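Local coordinates for Os03g0854200 protein (Oryza sativa Japonica Group, PDB 3HKM) that probably serves in the RNA-degrading exosome, and in vitro binds double-stranded DNA and single-stranded RNA, with hydrolytic DNase and phosphorolytic RNase activities, at residues L88-T102 with L127-V139. Residues are numbered along the deposited sequence; the frame is centred on the assembly and turned at random.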
# COMPACT_ATOMS: atom_id res chain seq x y z
N LEU A 88 -5.07 5.36 -3.93
CA LEU A 88 -4.20 6.44 -4.36
C LEU A 88 -5.00 7.65 -4.80
O LEU A 88 -4.72 8.77 -4.38
CB LEU A 88 -3.27 5.98 -5.48
CG LEU A 88 -2.16 5.02 -5.10
CD1 LEU A 88 -1.17 4.98 -6.22
CD2 LEU A 88 -1.47 5.45 -3.81
N GLN A 89 -6.00 7.43 -5.66
CA GLN A 89 -6.88 8.51 -6.09
C GLN A 89 -7.48 9.20 -4.86
O GLN A 89 -7.69 10.42 -4.85
CB GLN A 89 -7.98 7.97 -7.01
CG GLN A 89 -7.45 7.48 -8.35
CD GLN A 89 -8.52 6.91 -9.26
OE1 GLN A 89 -9.52 6.35 -8.79
NE2 GLN A 89 -8.32 7.04 -10.56
N SER A 90 -7.73 8.40 -3.83
CA SER A 90 -8.26 8.88 -2.56
C SER A 90 -7.33 9.86 -1.84
O SER A 90 -7.77 10.94 -1.41
CB SER A 90 -8.56 7.69 -1.64
OG SER A 90 -8.99 8.13 -0.37
N ILE A 91 -6.06 9.50 -1.70
CA ILE A 91 -5.15 10.32 -0.90
C ILE A 91 -4.56 11.49 -1.66
O ILE A 91 -4.12 12.45 -1.06
CB ILE A 91 -3.99 9.49 -0.31
CG1 ILE A 91 -2.91 9.24 -1.36
CG2 ILE A 91 -4.50 8.19 0.33
CD1 ILE A 91 -1.70 8.49 -0.84
N CYS A 92 -4.56 11.41 -2.99
CA CYS A 92 -4.01 12.47 -3.81
C CYS A 92 -4.92 13.69 -3.82
O CYS A 92 -6.15 13.56 -3.93
CB CYS A 92 -3.79 11.98 -5.25
SG CYS A 92 -2.33 10.91 -5.46
N LEU A 93 -4.34 14.88 -3.68
CA LEU A 93 -5.11 16.10 -3.86
C LEU A 93 -5.26 16.41 -5.36
O LEU A 93 -4.29 16.73 -6.04
CB LEU A 93 -4.49 17.27 -3.10
CG LEU A 93 -5.42 18.48 -2.98
CD1 LEU A 93 -6.86 18.02 -2.75
CD2 LEU A 93 -4.97 19.43 -1.87
N LEU A 94 -6.49 16.32 -5.85
CA LEU A 94 -6.76 16.28 -7.29
C LEU A 94 -7.00 17.65 -7.91
O LEU A 94 -6.99 17.81 -9.13
CB LEU A 94 -7.94 15.34 -7.58
CG LEU A 94 -9.24 15.48 -6.76
CD1 LEU A 94 -9.05 15.24 -5.24
CD2 LEU A 94 -9.90 16.83 -7.01
N THR A 95 -7.21 18.63 -7.04
CA THR A 95 -7.56 19.97 -7.46
C THR A 95 -6.34 20.86 -7.77
O THR A 95 -6.49 21.96 -8.29
CB THR A 95 -8.43 20.64 -6.37
OG1 THR A 95 -8.65 22.02 -6.69
CG2 THR A 95 -7.74 20.54 -5.01
N VAL A 96 -5.14 20.38 -7.45
CA VAL A 96 -3.94 21.20 -7.63
C VAL A 96 -3.48 21.28 -9.09
O VAL A 96 -3.22 22.37 -9.61
CB VAL A 96 -2.78 20.70 -6.75
CG1 VAL A 96 -1.59 21.64 -6.86
CG2 VAL A 96 -3.22 20.56 -5.30
N HIS A 97 -3.39 20.12 -9.75
CA HIS A 97 -2.87 20.07 -11.11
C HIS A 97 -3.87 19.49 -12.10
O HIS A 97 -3.71 18.37 -12.56
CB HIS A 97 -1.58 19.28 -11.16
CG HIS A 97 -0.42 19.98 -10.52
ND1 HIS A 97 0.13 19.59 -9.32
CD2 HIS A 97 0.26 21.08 -10.91
CE1 HIS A 97 1.11 20.40 -9.00
NE2 HIS A 97 1.22 21.32 -9.95
N PRO A 98 -4.91 20.27 -12.44
CA PRO A 98 -5.97 19.88 -13.37
C PRO A 98 -5.41 19.63 -14.76
O PRO A 98 -4.35 20.17 -15.10
CB PRO A 98 -6.89 21.09 -13.39
CG PRO A 98 -6.61 21.82 -12.12
CD PRO A 98 -5.15 21.61 -11.88
N ASN A 99 -6.13 18.84 -15.56
CA ASN A 99 -5.68 18.43 -16.89
C ASN A 99 -4.28 17.86 -16.86
O ASN A 99 -3.39 18.31 -17.59
CB ASN A 99 -5.77 19.58 -17.89
CG ASN A 99 -5.58 19.13 -19.33
OD1 ASN A 99 -5.12 19.91 -20.17
ND2 ASN A 99 -5.93 17.89 -19.62
N THR A 100 -4.09 16.86 -16.01
CA THR A 100 -2.78 16.27 -15.79
C THR A 100 -2.94 14.78 -15.46
O THR A 100 -3.92 14.38 -14.86
CB THR A 100 -2.07 17.02 -14.65
OG1 THR A 100 -0.74 17.36 -15.05
CG2 THR A 100 -2.06 16.22 -13.36
N THR A 101 -1.98 13.96 -15.87
CA THR A 101 -2.04 12.54 -15.54
C THR A 101 -0.77 12.09 -14.84
O THR A 101 0.34 12.29 -15.34
CB THR A 101 -2.28 11.66 -16.79
OG1 THR A 101 -3.45 12.10 -17.49
CG2 THR A 101 -2.46 10.21 -16.38
N THR A 102 -0.94 11.48 -13.67
CA THR A 102 0.15 10.85 -12.96
C THR A 102 -0.00 9.33 -13.03
O THR A 102 -0.98 8.77 -12.55
CB THR A 102 0.19 11.33 -11.50
OG1 THR A 102 0.36 12.76 -11.48
CG2 THR A 102 1.31 10.68 -10.73
N LEU A 127 5.00 8.53 -4.54
CA LEU A 127 4.24 9.76 -4.80
C LEU A 127 4.86 10.95 -4.10
O LEU A 127 5.00 12.03 -4.67
CB LEU A 127 2.80 9.62 -4.33
CG LEU A 127 1.88 8.65 -5.08
CD1 LEU A 127 0.66 8.34 -4.22
CD2 LEU A 127 1.48 9.24 -6.42
N VAL A 128 5.19 10.76 -2.82
CA VAL A 128 5.82 11.82 -2.05
C VAL A 128 7.12 12.24 -2.71
O VAL A 128 7.41 13.43 -2.85
CB VAL A 128 6.08 11.38 -0.60
CG1 VAL A 128 7.02 12.35 0.09
CG2 VAL A 128 4.78 11.27 0.15
N PHE A 129 7.90 11.25 -3.14
CA PHE A 129 9.18 11.53 -3.77
C PHE A 129 9.05 12.20 -5.13
O PHE A 129 9.94 12.95 -5.53
CB PHE A 129 10.03 10.28 -3.91
CG PHE A 129 11.37 10.54 -4.53
CD1 PHE A 129 12.35 11.24 -3.84
CD2 PHE A 129 11.64 10.12 -5.82
CE1 PHE A 129 13.58 11.50 -4.41
CE2 PHE A 129 12.87 10.38 -6.40
CZ PHE A 129 13.85 11.07 -5.69
N ALA A 130 7.97 11.92 -5.84
CA ALA A 130 7.71 12.51 -7.16
C ALA A 130 7.11 13.92 -7.03
O ALA A 130 6.91 14.60 -8.04
CB ALA A 130 6.80 11.62 -7.98
N GLY A 131 6.82 14.34 -5.81
CA GLY A 131 6.21 15.64 -5.60
C GLY A 131 4.76 15.70 -6.07
O GLY A 131 4.32 16.69 -6.64
N ILE A 132 4.03 14.62 -5.85
CA ILE A 132 2.61 14.59 -6.16
C ILE A 132 1.89 15.06 -4.92
O ILE A 132 2.09 14.50 -3.84
CB ILE A 132 2.13 13.17 -6.50
CG1 ILE A 132 3.08 12.48 -7.49
CG2 ILE A 132 0.70 13.19 -7.01
CD1 ILE A 132 3.23 13.19 -8.81
N PRO A 133 1.05 16.09 -5.05
CA PRO A 133 0.34 16.63 -3.89
C PRO A 133 -0.63 15.61 -3.26
O PRO A 133 -1.54 15.12 -3.92
CB PRO A 133 -0.44 17.82 -4.48
CG PRO A 133 0.26 18.15 -5.75
CD PRO A 133 0.78 16.85 -6.28
N LEU A 134 -0.42 15.30 -1.98
CA LEU A 134 -1.29 14.37 -1.27
C LEU A 134 -2.12 15.10 -0.22
O LEU A 134 -1.69 16.13 0.32
CB LEU A 134 -0.45 13.30 -0.58
CG LEU A 134 -0.14 11.96 -1.26
CD1 LEU A 134 0.17 12.09 -2.74
CD2 LEU A 134 1.01 11.27 -0.52
N LYS A 135 -3.32 14.58 0.07
CA LYS A 135 -4.14 15.08 1.18
C LYS A 135 -3.52 14.67 2.52
O LYS A 135 -3.61 15.38 3.52
CB LYS A 135 -5.56 14.49 1.12
CG LYS A 135 -6.41 14.87 -0.08
CD LYS A 135 -7.82 14.33 0.12
CE LYS A 135 -8.64 14.25 -1.16
NZ LYS A 135 -9.28 15.55 -1.54
N HIS A 136 -2.90 13.50 2.53
CA HIS A 136 -2.32 12.91 3.73
C HIS A 136 -1.56 11.66 3.30
O HIS A 136 -1.75 11.16 2.19
CB HIS A 136 -3.41 12.52 4.72
CG HIS A 136 -4.60 11.87 4.08
ND1 HIS A 136 -4.55 10.60 3.55
CD2 HIS A 136 -5.85 12.33 3.84
CE1 HIS A 136 -5.73 10.30 3.03
NE2 HIS A 136 -6.54 11.33 3.19
N LEU A 137 -0.72 11.15 4.19
CA LEU A 137 -0.04 9.88 3.98
C LEU A 137 -1.02 8.71 4.03
O LEU A 137 -2.01 8.75 4.77
CB LEU A 137 1.03 9.66 5.06
CG LEU A 137 2.47 10.08 4.82
CD1 LEU A 137 2.58 11.48 4.25
CD2 LEU A 137 3.26 9.94 6.11
N ALA A 138 -0.74 7.66 3.26
CA ALA A 138 -1.44 6.39 3.40
C ALA A 138 -0.50 5.35 4.00
O ALA A 138 0.56 5.07 3.44
CB ALA A 138 -1.99 5.92 2.07
N VAL A 139 -0.88 4.79 5.14
CA VAL A 139 -0.09 3.75 5.78
C VAL A 139 -0.95 2.49 5.92
O VAL A 139 -1.93 2.48 6.66
CB VAL A 139 0.48 4.23 7.16
CG1 VAL A 139 0.90 3.06 8.02
CG2 VAL A 139 1.65 5.17 6.95
O HOH W 1 -2.14 14.87 -6.35
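Cys92 and Leu134 form a single backbone bridge, and the two hydrogen bonds flanking it carry the polar side of this contact. Lys135 N donates to Ile91 O at 2.5 Å, nearly straight (166°) and almost in line with the carbonyl. Leu93 N gives its hydrogen to Pro133 O at 2.8 Å, approaching 34° from the carbonyl plane. Pro133 O accepts from two donors, the second being a water that also donates to Leu93 O at 2.9 Å. His136 ND1 makes a weak hydrogen bond to Leu137 O at 3.4 Å, whereas His136 O is buried with no partner in the model.

Cys92 directly follows helix 77-91, and Leu134 lies in the loop after helix 115-130, which a Schellman motif closes at Gly131; the bridge thus ties together the two segments of the RNase PH domain that lead from these helices to strands 100-110 and 138-145. Adjacent to Cys92, Ile91 has CG1 between its own N and carbonyl carbon (chi1 79°), which lays CD1 alongside Leu134 CG at 3.8 Å and turns CG2 to His136 CE1 and Ala138 CB. Replacing Ile91 with an alanine would probably open a gap between Leu134 and Ala138 and leave the His136 ring without its CG2 contact. Cys92 SG, 3.9 Å from Leu134 CD1, also borders Ile132 CG2 and Leu127 CD1.

Lys135, its chain bent at the end, brings NZ to 3.7 Å from Leu93 CD1. Pro133 CG meets the His97 ring at its edge. Thr102 CG2 and Ile132 CD1 touch tip to tip at 3.7 Å; both side chains also rest on Val44.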